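Local coordinates for neuraminidase (Influenza A virus, PDB 4GDJ), which forms a neuraminidase-like beta-propeller ectodomain of a bat influenza virus and may cleave terminal sialic acid, although its putative active site has diverged, at residues Ser158-Val163 / Ile176-Asn181; Val184-Gln189 / Lys229-Gln234. All blocks are in the same frame, centred on the assembly; numbering follows the deposited sequence.

Contact 1 (Ser158-Val163 / Ile176-Asn181); sequences SCFVLV and IYELQN. With NAG (2-acetamido-2-deoxy-beta-D-glucopyranose), chain I.
Val161 and Tyr177 form one hydrogen-bonded pair of this antiparallel ladder and Cys159 and Leu179 the other, which makes the two segments inner neighbours in a four-stranded propeller blade. Four backbone bonds close the ladder; the shortest runs from Leu179 N to Cys159 O at 2.7 Å, and the straightest, from Tyr177 N to Val161 O, has 172° at the hydrogen.

Packing is dense on both faces. On the face of Cys159, Val161, Tyr177 and Leu179, Val161 CG1 sits 3.9 Å from Tyr177 CB, and just beyond the ladder Val163 CG2 approaches the phenol ring obliquely, 3.6 Å from Tyr177 CD1. Phe137 stacks on the same ring, while Leu114 meets Val161 and Leu179, so this face packs on the preceding blade. On the other face Phe160 and Glu178 run side by side, their ring and carboxylate planes 43° apart. With CG anti to the backbone N (chi1 171°) and the chain extended beyond it, Glu178 passes along the outer part of the ring, Phe160 CE2 lying 3.7 Å from Glu178 CG. Ile176 CG2 touches the ring's edge at Phe160 CD2, and Leu231 comes in from the following blade.

The Ser158 and Gln180 end is looser and partly exposed. Ser158 OG stays 3.5 Å from Glu178 OE2, and beyond the strand Asn181 ND2 carries an N-linked sugar whose N2 donates to Gln180 OE1 at 3.1 Å. The Cys154-Cys159 disulfide ties strand 158-165 to strand 153-155. Burial beside a ring would by itself disfavour a charge on Glu178; the salt bridge from Arg186 to Glu178 OE1 probably offsets this and keeps the carboxylate ionised.

Contact 2 (Val184-Gln189 / Lys229-Gln234); sequences VQRWKQ and KDLNYQ. With NAG (2-acetamido-2-deoxy-beta-D-glucopyranose), chain I.
Leu231 packs against Arg186 and Lys188 where the outermost strand of one propeller blade meets a hairpin turn of the next. The partner strand carries a classic beta bulge: Gln185 and Arg186 both face Glu178, and the side chains of Arg186 and Lys188 then reach across to the turn at Lys229-Asn232.

The apolar part centres on Leu231, the buried residue of this otherwise surface-lying contact. Its CD1 fits between the two long chains, 3.8 Å from Lys188 CB and 3.9 Å from Arg186 NE, and Leu231 CG lies over one face of the guanidinium. The Arg186 and Leu231 side chains run antiparallel past one another. Ile176 of the neighbouring strand lies against the same leucine.

Among the polar contacts, Lys188 leaves with CG anti to the backbone N (chi1 162°) and then bends at chi2, chi3 and chi4, which folds the chain back so that NZ donates to Leu231 O at 2.9 Å. The ammonium stands above the carbonyl plane, 41° out of it, and also lies at the edge of the Tyr233 ring, whose hydroxyl is bonded to Asn191. Arg186 is extended from CG to NE; its NE forms a salt bridge with Glu178, and Lys229 O lies near the guanidinium plane at its edge, 3.1 Å from Arg186 NH2.

On the solvent side, Lys229 NZ pairs with Asp230 OD1 at 2.7 Å within the turn, on the syn side of the carboxylate. A water in the guanidinium plane accepts from Arg186 NH2 at 3.0 Å.

How the contacts relate
The centres of contacts 1 and 2 lie about 8 Å apart, on the same side of the chain's centre. Contact 1 lies wholly ahead of contact 2 in the chain. Strands 173-180 and 183-189 follow one another and are neighbours in one antiparallel sheet, so contact 1 builds the interior of a blade while contact 2 joins its outermost strand to the turn between strands 224-228 and 233-236 of the following blade. The two touch directly through a probable backbone hydrogen bond between Glu178 O and Gln185 N (2.8 Å) and the packing of Tyr177 on Trp187. Together they link within-blade pairing to blade-to-blade packing, and the Asn181-linked sugar lies beside Gln180 of one segment and Gln185 of another.

Contact 1 (Ser158-Val163 / Ile176-Asn181)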
ATOM      1  N   SER A 158     -12.864  -7.888  11.816  1.00 26.33           N
ATOM      2  CA  SER A 158     -11.983  -8.714  10.983  1.00 27.28           C
ATOM      3  C   SER A 158     -10.975  -7.886  10.250  1.00 31.43           C
ATOM      4  O   SER A 158     -11.299  -6.841   9.702  1.00 33.10           O
ATOM      5  CB  SER A 158     -12.771  -9.497   9.946  1.00 33.28           C
ATOM      6  OG  SER A 158     -13.585 -10.433  10.584  1.00 39.17           O
ATOM      7  N   CYS A 159      -9.753  -8.381  10.171  1.00 24.02           N
ATOM      8  CA  CYS A 159      -8.709  -7.654   9.466  1.00 20.21           C
ATOM      9  C   CYS A 159      -8.207  -8.458   8.281  1.00 26.10           C
ATOM     10  O   CYS A 159      -8.036  -9.664   8.369  1.00 25.78           O
ATOM     11  CB  CYS A 159      -7.579  -7.299  10.440  1.00 31.07           C
ATOM     12  SG  CYS A 159      -8.151  -6.309  11.867  1.00 34.48           S
ATOM     13  N   PHE A 160      -7.952  -7.772   7.174  1.00 18.87           N
ATOM     14  CA  PHE A 160      -7.631  -8.410   5.923  1.00 23.42           C
ATOM     15  C   PHE A 160      -6.290  -7.891   5.485  1.00 26.50           C
ATOM     16  O   PHE A 160      -6.030  -6.697   5.561  1.00 23.52           O
ATOM     17  CB  PHE A 160      -8.696  -8.067   4.871  1.00 20.20           C
ATOM     18  CG  PHE A 160     -10.076  -8.566   5.242  1.00 20.72           C
ATOM     19  CD1 PHE A 160     -10.895  -7.801   6.041  1.00 22.45           C
ATOM     20  CD2 PHE A 160     -10.513  -9.813   4.839  1.00 25.57           C
ATOM     21  CE1 PHE A 160     -12.157  -8.256   6.411  1.00 32.38           C
ATOM     22  CE2 PHE A 160     -11.776 -10.284   5.223  1.00 28.93           C
ATOM     23  CZ  PHE A 160     -12.586  -9.502   6.009  1.00 27.84           C
ATOM     24  N   VAL A 161      -5.441  -8.786   5.012  1.00 22.19           N
ATOM     25  CA  VAL A 161      -4.116  -8.385   4.557  1.00 21.77           C
ATOM     26  C   VAL A 161      -3.747  -9.238   3.390  1.00 23.56           C
ATOM     27  O   VAL A 161      -4.094 -10.407   3.352  1.00 18.02           O
ATOM     28  CB  VAL A 161      -3.054  -8.588   5.674  1.00 24.77           C
ATOM     29  CG1 VAL A 161      -2.947 -10.010   6.051  1.00 27.72           C
ATOM     30  CG2 VAL A 161      -1.719  -8.071   5.256  1.00 32.60           C
ATOM     31  N   LEU A 162      -3.040  -8.650   2.435  1.00 18.20           N
ATOM     32  CA  LEU A 162      -2.511  -9.362   1.277  1.00 18.71           C
ATOM     33  C   LEU A 162      -1.107  -9.847   1.547  1.00 23.02           C
ATOM     34  O   LEU A 162      -0.263  -9.103   2.006  1.00 26.19           O
ATOM     35  CB  LEU A 162      -2.425  -8.433   0.059  1.00 25.59           C
ATOM     36  CG  LEU A 162      -3.529  -8.878  -0.888  1.00 28.39           C
ATOM     37  CD1 LEU A 162      -4.707  -8.025  -0.436  1.00 35.63           C
ATOM     38  CD2 LEU A 162      -3.203  -8.794  -2.353  1.00 47.66           C
ATOM     39  N   VAL A 163      -0.852 -11.093   1.220  1.00 20.46           N
ATOM     40  CA  VAL A 163       0.447 -11.714   1.498  1.00 22.33           C
ATOM     41  C   VAL A 163       0.942 -12.305   0.196  1.00 24.47           C
ATOM     42  O   VAL A 163       0.184 -12.959  -0.493  1.00 25.69           O
ATOM     43  CB  VAL A 163       0.267 -12.826   2.534  1.00 25.49           C
ATOM     44  CG1 VAL A 163       1.551 -13.689   2.685  1.00 24.99           C
ATOM     45  CG2 VAL A 163      -0.151 -12.221   3.871  1.00 18.02           C
ATOM     46  N   ILE A 176      -5.164 -13.348   0.137  1.00 22.44           N
ATOM     47  CA  ILE A 176      -5.783 -12.542   1.162  1.00 22.26           C
ATOM     48  C   ILE A 176      -5.967 -13.392   2.385  1.00 24.80           C
ATOM     49  O   ILE A 176      -6.590 -14.452   2.322  1.00 23.93           O
ATOM     50  CB  ILE A 176      -7.173 -12.057   0.733  1.00 23.26           C
ATOM     51  CG1 ILE A 176      -7.119 -11.350  -0.645  1.00 23.12           C
ATOM     52  CG2 ILE A 176      -7.785 -11.151   1.845  1.00 22.14           C
ATOM     53  CD1 ILE A 176      -8.508 -10.992  -1.206  1.00 24.91           C
ATOM     54  N   TYR A 177      -5.449 -12.911   3.503  1.00 21.01           N
ATOM     55  CA  TYR A 177      -5.649 -13.556   4.792  1.00 23.20           C
ATOM     56  C   TYR A 177      -6.649 -12.756   5.571  1.00 23.83           C
ATOM     57  O   TYR A 177      -6.551 -11.533   5.634  1.00 25.89           O
ATOM     58  CB  TYR A 177      -4.349 -13.615   5.579  1.00 25.97           C
ATOM     59  CG  TYR A 177      -3.481 -14.773   5.173  1.00 30.74           C
ATOM     60  CD1 TYR A 177      -2.738 -14.726   4.002  1.00 25.32           C
ATOM     61  CD2 TYR A 177      -3.417 -15.925   5.949  1.00 28.56           C
ATOM     62  CE1 TYR A 177      -1.928 -15.810   3.615  1.00 24.97           C
ATOM     63  CE2 TYR A 177      -2.627 -17.005   5.566  1.00 30.25           C
ATOM     64  CZ  TYR A 177      -1.897 -16.940   4.400  1.00 28.92           C
ATOM     65  OH  TYR A 177      -1.120 -18.004   4.011  1.00 28.40           O
ATOM     66  N   GLU A 178      -7.615 -13.448   6.157  1.00 21.03           N
ATOM     67  CA  GLU A 178      -8.558 -12.832   7.068  1.00 25.29           C
ATOM     68  C   GLU A 178      -8.222 -13.180   8.513  1.00 18.63           C
ATOM     69  O   GLU A 178      -8.102 -14.378   8.902  1.00 21.98           O
ATOM     70  CB  GLU A 178      -9.983 -13.281   6.732  1.00 25.66           C
ATOM     71  CG  GLU A 178     -10.991 -12.848   7.764  1.00 24.13           C
ATOM     72  CD  GLU A 178     -12.425 -13.224   7.376  1.00 35.24           C
ATOM     73  OE1 GLU A 178     -12.625 -13.707   6.245  1.00 35.03           O
ATOM     74  OE2 GLU A 178     -13.334 -13.034   8.206  1.00 40.03           O
ATOM     75  N   LEU A 179      -8.111 -12.144   9.340  1.00 20.24           N
ATOM     76  CA  LEU A 179      -7.746 -12.321  10.742  1.00 17.17           C
ATOM     77  C   LEU A 179      -8.793 -11.799  11.688  1.00 26.61           C
ATOM     78  O   LEU A 179      -9.514 -10.877  11.372  1.00 22.89           O
ATOM     79  CB  LEU A 179      -6.459 -11.546  11.035  1.00 26.54           C
ATOM     80  CG  LEU A 179      -5.334 -11.585  10.007  1.00 33.54           C
ATOM     81  CD1 LEU A 179      -4.199 -10.628  10.426  1.00 33.40           C
ATOM     82  CD2 LEU A 179      -4.840 -12.988   9.924  1.00 35.03           C
ATOM     83  N   GLN A 180      -8.823 -12.365  12.885  1.00 20.09           N
ATOM     84  CA  GLN A 180      -9.619 -11.845  13.975  1.00 23.29           C
ATOM     85  C   GLN A 180      -8.837 -12.004  15.272  1.00 24.31           C
ATOM     86  O   GLN A 180      -8.449 -13.120  15.628  1.00 25.66           O
ATOM     87  CB  GLN A 180     -10.947 -12.585  14.052  1.00 28.06           C
ATOM     88  CG  GLN A 180     -12.025 -11.831  14.798  1.00 53.56           C
ATOM     89  CD  GLN A 180     -13.355 -12.564  14.807  1.00 69.09           C
ATOM     90  OE1 GLN A 180     -14.127 -12.440  15.757  1.00 79.18           O
ATOM     91  NE2 GLN A 180     -13.633 -13.325  13.747  1.00 68.27           N
ATOM     92  N   ASN A 181      -8.622 -10.892  15.973  1.00 21.82           N
ATOM     93  CA  ASN A 181      -7.848 -10.912  17.200  1.00 20.61           C
ATOM     94  C   ASN A 181      -6.449 -11.439  16.910  1.00 24.99           C
ATOM     95  O   ASN A 181      -5.873 -12.148  17.727  1.00 26.13           O
ATOM     96  CB  ASN A 181      -8.494 -11.817  18.268  1.00 27.51           C
ATOM     97  CG  ASN A 181      -9.947 -11.452  18.571  1.00 37.34           C
ATOM     98  OD1 ASN A 181     -10.366 -10.295  18.458  1.00 36.16           O
ATOM     99  ND2 ASN A 181     -10.714 -12.458  18.952  1.00 58.69           N
TER
HETATM  100  C1  NAG I 505     -12.018 -12.042  19.390  1.00 78.37           C
HETATM  101  C2  NAG I 505     -12.783 -13.371  19.434  1.00 86.12           C
HETATM  102  C3  NAG I 505     -14.203 -13.184  19.976  1.00 93.32           C
HETATM  103  C4  NAG I 505     -14.195 -12.325  21.236  1.00 96.26           C
HETATM  104  C5  NAG I 505     -13.389 -11.062  20.928  1.00 96.35           C
HETATM  105  C6  NAG I 505     -13.469  -9.967  21.991  1.00 95.58           C
HETATM  106  C7  NAG I 505     -12.008 -14.972  17.735  1.00 76.28           C
HETATM  107  C8  NAG I 505     -12.206 -15.494  16.339  1.00 68.83           C
HETATM  108  N2  NAG I 505     -12.820 -13.972  18.107  1.00 80.75           N
HETATM  109  O3  NAG I 505     -14.806 -14.432  20.244  1.00 93.31           O
HETATM  110  O4  NAG I 505     -15.523 -12.018  21.608  1.00 97.52           O
HETATM  111  O5  NAG I 505     -12.046 -11.419  20.658  1.00 84.71           O
HETATM  112  O6  NAG I 505     -13.631  -8.723  21.331  1.00 86.40           O
HETATM  113  O7  NAG I 505     -11.134 -15.458  18.465  1.00 68.46           O

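Contact 2 (Val184-Gln189 / Lys229-Gln234)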
ATOM      1  N   VAL A 184      -5.385 -16.220  12.338  1.00 18.71           N
ATOM      2  CA  VAL A 184      -5.821 -16.480  10.964  1.00 24.49           C
ATOM      3  C   VAL A 184      -7.135 -17.273  10.959  1.00 33.03           C
ATOM      4  O   VAL A 184      -7.225 -18.328  11.539  1.00 24.65           O
ATOM      5  CB  VAL A 184      -4.766 -17.209  10.136  1.00 25.58           C
ATOM      6  CG1 VAL A 184      -5.306 -17.577   8.796  1.00 26.27           C
ATOM      7  CG2 VAL A 184      -3.484 -16.365   9.983  1.00 25.36           C
ATOM      8  N   GLN A 185      -8.169 -16.743  10.322  1.00 22.32           N
ATOM      9  CA  GLN A 185      -9.454 -17.440  10.247  1.00 25.53           C
ATOM     10  C   GLN A 185      -9.511 -18.239   8.967  1.00 28.63           C
ATOM     11  O   GLN A 185     -10.017 -19.337   8.943  1.00 29.53           O
ATOM     12  CB  GLN A 185     -10.622 -16.444  10.276  1.00 21.92           C
ATOM     13  CG  GLN A 185     -10.650 -15.578  11.545  1.00 26.93           C
ATOM     14  CD  GLN A 185     -10.789 -16.425  12.798  1.00 36.82           C
ATOM     15  OE1 GLN A 185     -11.811 -17.062  12.999  1.00 39.25           O
ATOM     16  NE2 GLN A 185      -9.751 -16.440  13.642  1.00 32.56           N
ATOM     17  N   ARG A 186      -9.020 -17.652   7.887  1.00 28.59           N
ATOM     18  CA  ARG A 186      -8.994 -18.325   6.619  1.00 26.20           C
ATOM     19  C   ARG A 186      -8.251 -17.451   5.672  1.00 24.26           C
ATOM     20  O   ARG A 186      -7.934 -16.312   5.995  1.00 23.98           O
ATOM     21  CB  ARG A 186     -10.404 -18.516   6.085  1.00 36.15           C
ATOM     22  CG  ARG A 186     -11.134 -17.240   5.925  1.00 27.88           C
ATOM     23  CD  ARG A 186     -12.533 -17.450   5.359  1.00 35.85           C
ATOM     24  NE  ARG A 186     -13.264 -16.185   5.409  1.00 44.57           N
ATOM     25  CZ  ARG A 186     -14.525 -16.011   5.027  1.00 50.92           C
ATOM     26  NH1 ARG A 186     -15.221 -17.036   4.549  1.00 56.39           N
ATOM     27  NH2 ARG A 186     -15.084 -14.802   5.121  1.00 34.74           N
ATOM     28  N   TRP A 187      -7.979 -17.993   4.495  1.00 24.38           N
ATOM     29  CA  TRP A 187      -7.331 -17.250   3.435  1.00 28.71           C
ATOM     30  C   TRP A 187      -7.884 -17.695   2.089  1.00 37.03           C
ATOM     31  O   TRP A 187      -8.544 -18.733   1.972  1.00 28.70           O
ATOM     32  CB  TRP A 187      -5.809 -17.454   3.471  1.00 21.96           C
ATOM     33  CG  TRP A 187      -5.353 -18.888   3.603  1.00 31.34           C
ATOM     34  CD1 TRP A 187      -5.032 -19.557   4.774  1.00 31.40           C
ATOM     35  CD2 TRP A 187      -5.118 -19.818   2.539  1.00 31.65           C
ATOM     36  NE1 TRP A 187      -4.632 -20.839   4.484  1.00 35.79           N
ATOM     37  CE2 TRP A 187      -4.669 -21.026   3.127  1.00 37.09           C
ATOM     38  CE3 TRP A 187      -5.252 -19.754   1.148  1.00 31.06           C
ATOM     39  CZ2 TRP A 187      -4.368 -22.149   2.376  1.00 39.84           C
ATOM     40  CZ3 TRP A 187      -4.958 -20.871   0.402  1.00 43.35           C
ATOM     41  CH2 TRP A 187      -4.520 -22.062   1.019  1.00 41.77           C
ATOM     42  N   LYS A 188      -7.612 -16.887   1.079  1.00 27.44           N
ATOM     43  CA  LYS A 188      -8.028 -17.159  -0.278  1.00 24.59           C
ATOM     44  C   LYS A 188      -6.858 -16.809  -1.173  1.00 25.67           C
ATOM     45  O   LYS A 188      -6.398 -15.678  -1.177  1.00 27.63           O
ATOM     46  CB  LYS A 188      -9.238 -16.284  -0.609  1.00 27.83           C
ATOM     47  CG  LYS A 188      -9.547 -16.115  -2.094  1.00 39.33           C
ATOM     48  CD  LYS A 188     -10.385 -17.245  -2.646  1.00 43.25           C
ATOM     49  CE  LYS A 188     -11.798 -17.187  -2.099  1.00 59.50           C
ATOM     50  NZ  LYS A 188     -12.775 -16.732  -3.136  1.00 69.81           N
ATOM     51  N   GLN A 189      -6.335 -17.788  -1.900  1.00 23.22           N
ATOM     52  CA  GLN A 189      -5.305 -17.522  -2.890  1.00 27.55           C
ATOM     53  C   GLN A 189      -5.951 -16.976  -4.154  1.00 34.34           C
ATOM     54  O   GLN A 189      -6.959 -17.496  -4.610  1.00 36.63           O
ATOM     55  CB  GLN A 189      -4.540 -18.806  -3.206  1.00 32.36           C
ATOM     56  CG  GLN A 189      -3.425 -18.632  -4.196  1.00 30.77           C
ATOM     57  CD  GLN A 189      -2.425 -19.766  -4.100  1.00 36.01           C
ATOM     58  OE1 GLN A 189      -1.961 -20.107  -3.017  1.00 31.20           O
ATOM     59  NE2 GLN A 189      -2.122 -20.378  -5.228  1.00 36.23           N
ATOM     60  N   LYS A 229     -15.703  -8.859   2.287  1.00 21.30           N
ATOM     61  CA  LYS A 229     -15.524  -9.565   3.551  1.00 26.83           C
ATOM     62  C   LYS A 229     -15.765 -11.079   3.444  1.00 29.15           C
ATOM     63  O   LYS A 229     -15.410 -11.819   4.334  1.00 33.19           O
ATOM     64  CB  LYS A 229     -16.460  -8.954   4.589  1.00 34.59           C
ATOM     65  CG  LYS A 229     -17.839  -9.595   4.601  1.00 54.82           C
ATOM     66  CD  LYS A 229     -18.586  -9.267   5.882  1.00 64.82           C
ATOM     67  CE  LYS A 229     -20.048  -9.763   5.852  1.00 64.79           C
ATOM     68  NZ  LYS A 229     -20.306 -10.831   4.819  1.00 50.88           N
ATOM     69  N   ASP A 230     -16.344 -11.540   2.344  1.00 27.24           N
ATOM     70  CA  ASP A 230     -16.541 -12.970   2.125  1.00 28.10           C
ATOM     71  C   ASP A 230     -15.427 -13.524   1.230  1.00 29.97           C
ATOM     72  O   ASP A 230     -15.420 -14.702   0.859  1.00 25.68           O
ATOM     73  CB  ASP A 230     -17.913 -13.183   1.477  1.00 31.90           C
ATOM     74  CG  ASP A 230     -19.065 -12.700   2.371  1.00 42.83           C
ATOM     75  OD1 ASP A 230     -18.998 -12.902   3.614  1.00 38.83           O
ATOM     76  OD2 ASP A 230     -20.036 -12.109   1.844  1.00 38.74           O
ATOM     77  N   LEU A 231     -14.491 -12.649   0.875  1.00 32.31           N
ATOM     78  CA  LEU A 231     -13.342 -12.994   0.036  1.00 28.74           C
ATOM     79  C   LEU A 231     -13.691 -13.331  -1.405  1.00 28.23           C
ATOM     80  O   LEU A 231     -12.938 -13.978  -2.106  1.00 23.54           O
ATOM     81  CB  LEU A 231     -12.484 -14.093   0.665  1.00 29.80           C
ATOM     82  CG  LEU A 231     -11.903 -13.753   2.050  1.00 25.35           C
ATOM     83  CD1 LEU A 231     -10.931 -14.878   2.531  1.00 28.55           C
ATOM     84  CD2 LEU A 231     -11.202 -12.406   2.073  1.00 27.71           C
ATOM     85  N   ASN A 232     -14.822 -12.836  -1.869  1.00 30.37           N
ATOM     86  CA  ASN A 232     -15.014 -12.690  -3.309  1.00 26.26           C
ATOM     87  C   ASN A 232     -14.199 -11.516  -3.795  1.00 23.39           C
ATOM     88  O   ASN A 232     -14.038 -10.535  -3.079  1.00 24.73           O
ATOM     89  CB  ASN A 232     -16.514 -12.490  -3.627  1.00 28.91           C
ATOM     90  CG  ASN A 232     -17.291 -13.778  -3.426  1.00 32.79           C
ATOM     91  OD1 ASN A 232     -16.831 -14.870  -3.824  1.00 42.10           O
ATOM     92  ND2 ASN A 232     -18.400 -13.681  -2.747  1.00 35.57           N
ATOM     93  N   TYR A 233     -13.683 -11.623  -5.003  1.00 18.91           N
ATOM     94  CA  TYR A 233     -12.768 -10.622  -5.507  1.00 26.83           C
ATOM     95  C   TYR A 233     -12.816 -10.521  -7.019  1.00 30.16           C
ATOM     96  O   TYR A 233     -13.273 -11.421  -7.683  1.00 29.03           O
ATOM     97  CB  TYR A 233     -11.335 -10.948  -5.086  1.00 20.61           C
ATOM     98  CG  TYR A 233     -10.760 -12.083  -5.848  1.00 24.37           C
ATOM     99  CD1 TYR A 233     -11.033 -13.395  -5.477  1.00 25.93           C
ATOM    100  CD2 TYR A 233      -9.928 -11.861  -6.933  1.00 20.26           C
ATOM    101  CE1 TYR A 233     -10.510 -14.456  -6.175  1.00 24.16           C
ATOM    102  CE2 TYR A 233      -9.395 -12.934  -7.659  1.00 31.11           C
ATOM    103  CZ  TYR A 233      -9.727 -14.215  -7.280  1.00 29.53           C
ATOM    104  OH  TYR A 233      -9.178 -15.215  -7.989  1.00 31.51           O
ATOM    105  N   GLN A 234     -12.290  -9.405  -7.523  1.00 23.56           N
ATOM    106  CA  GLN A 234     -12.118  -9.116  -8.927  1.00 32.95           C
ATOM    107  C   GLN A 234     -10.755  -8.412  -9.112  1.00 24.34           C
ATOM    108  O   GLN A 234     -10.407  -7.534  -8.325  1.00 24.37           O
ATOM    109  CB  GLN A 234     -13.250  -8.153  -9.290  1.00 30.36           C
ATOM    110  CG  GLN A 234     -13.347  -7.793 -10.688  1.00 38.11           C
ATOM    111  CD  GLN A 234     -14.536  -6.871 -10.933  1.00 41.01           C
ATOM    112  OE1 GLN A 234     -14.735  -5.884 -10.223  1.00 36.19           O
ATOM    113  NE2 GLN A 234     -15.334  -7.203 -11.932  1.00 49.46           N
TER
HETATM  114  C1  NAG I 505     -12.018 -12.042  19.390  1.00 78.37           C
HETATM  115  C2  NAG I 505     -12.783 -13.371  19.434  1.00 86.12           C
HETATM  116  C3  NAG I 505     -14.203 -13.184  19.976  1.00 93.32           C
HETATM  117  C4  NAG I 505     -14.195 -12.325  21.236  1.00 96.26           C
HETATM  118  C5  NAG I 505     -13.389 -11.062  20.928  1.00 96.35           C
HETATM  119  C6  NAG I 505     -13.469  -9.967  21.991  1.00 95.58           C
HETATM  120  C7  NAG I 505     -12.008 -14.972  17.735  1.00 76.28           C
HETATM  121  C8  NAG I 505     -12.206 -15.494  16.339  1.00 68.83           C
HETATM  122  N2  NAG I 505     -12.820 -13.972  18.107  1.00 80.75           N
HETATM  123  O3  NAG I 505     -14.806 -14.432  20.244  1.00 93.31           O
HETATM  124  O4  NAG I 505     -15.523 -12.018  21.608  1.00 97.52           O
HETATM  125  O5  NAG I 505     -12.046 -11.419  20.658  1.00 84.71           O
HETATM  126  O6  NAG I 505     -13.631  -8.723  21.331  1.00 86.40           O
HETATM  127  O7  NAG I 505     -11.134 -15.458  18.465  1.00 68.46           O
HETATM  128  O   HOH W   1     -18.013 -14.962   4.727  1.00 44.13           O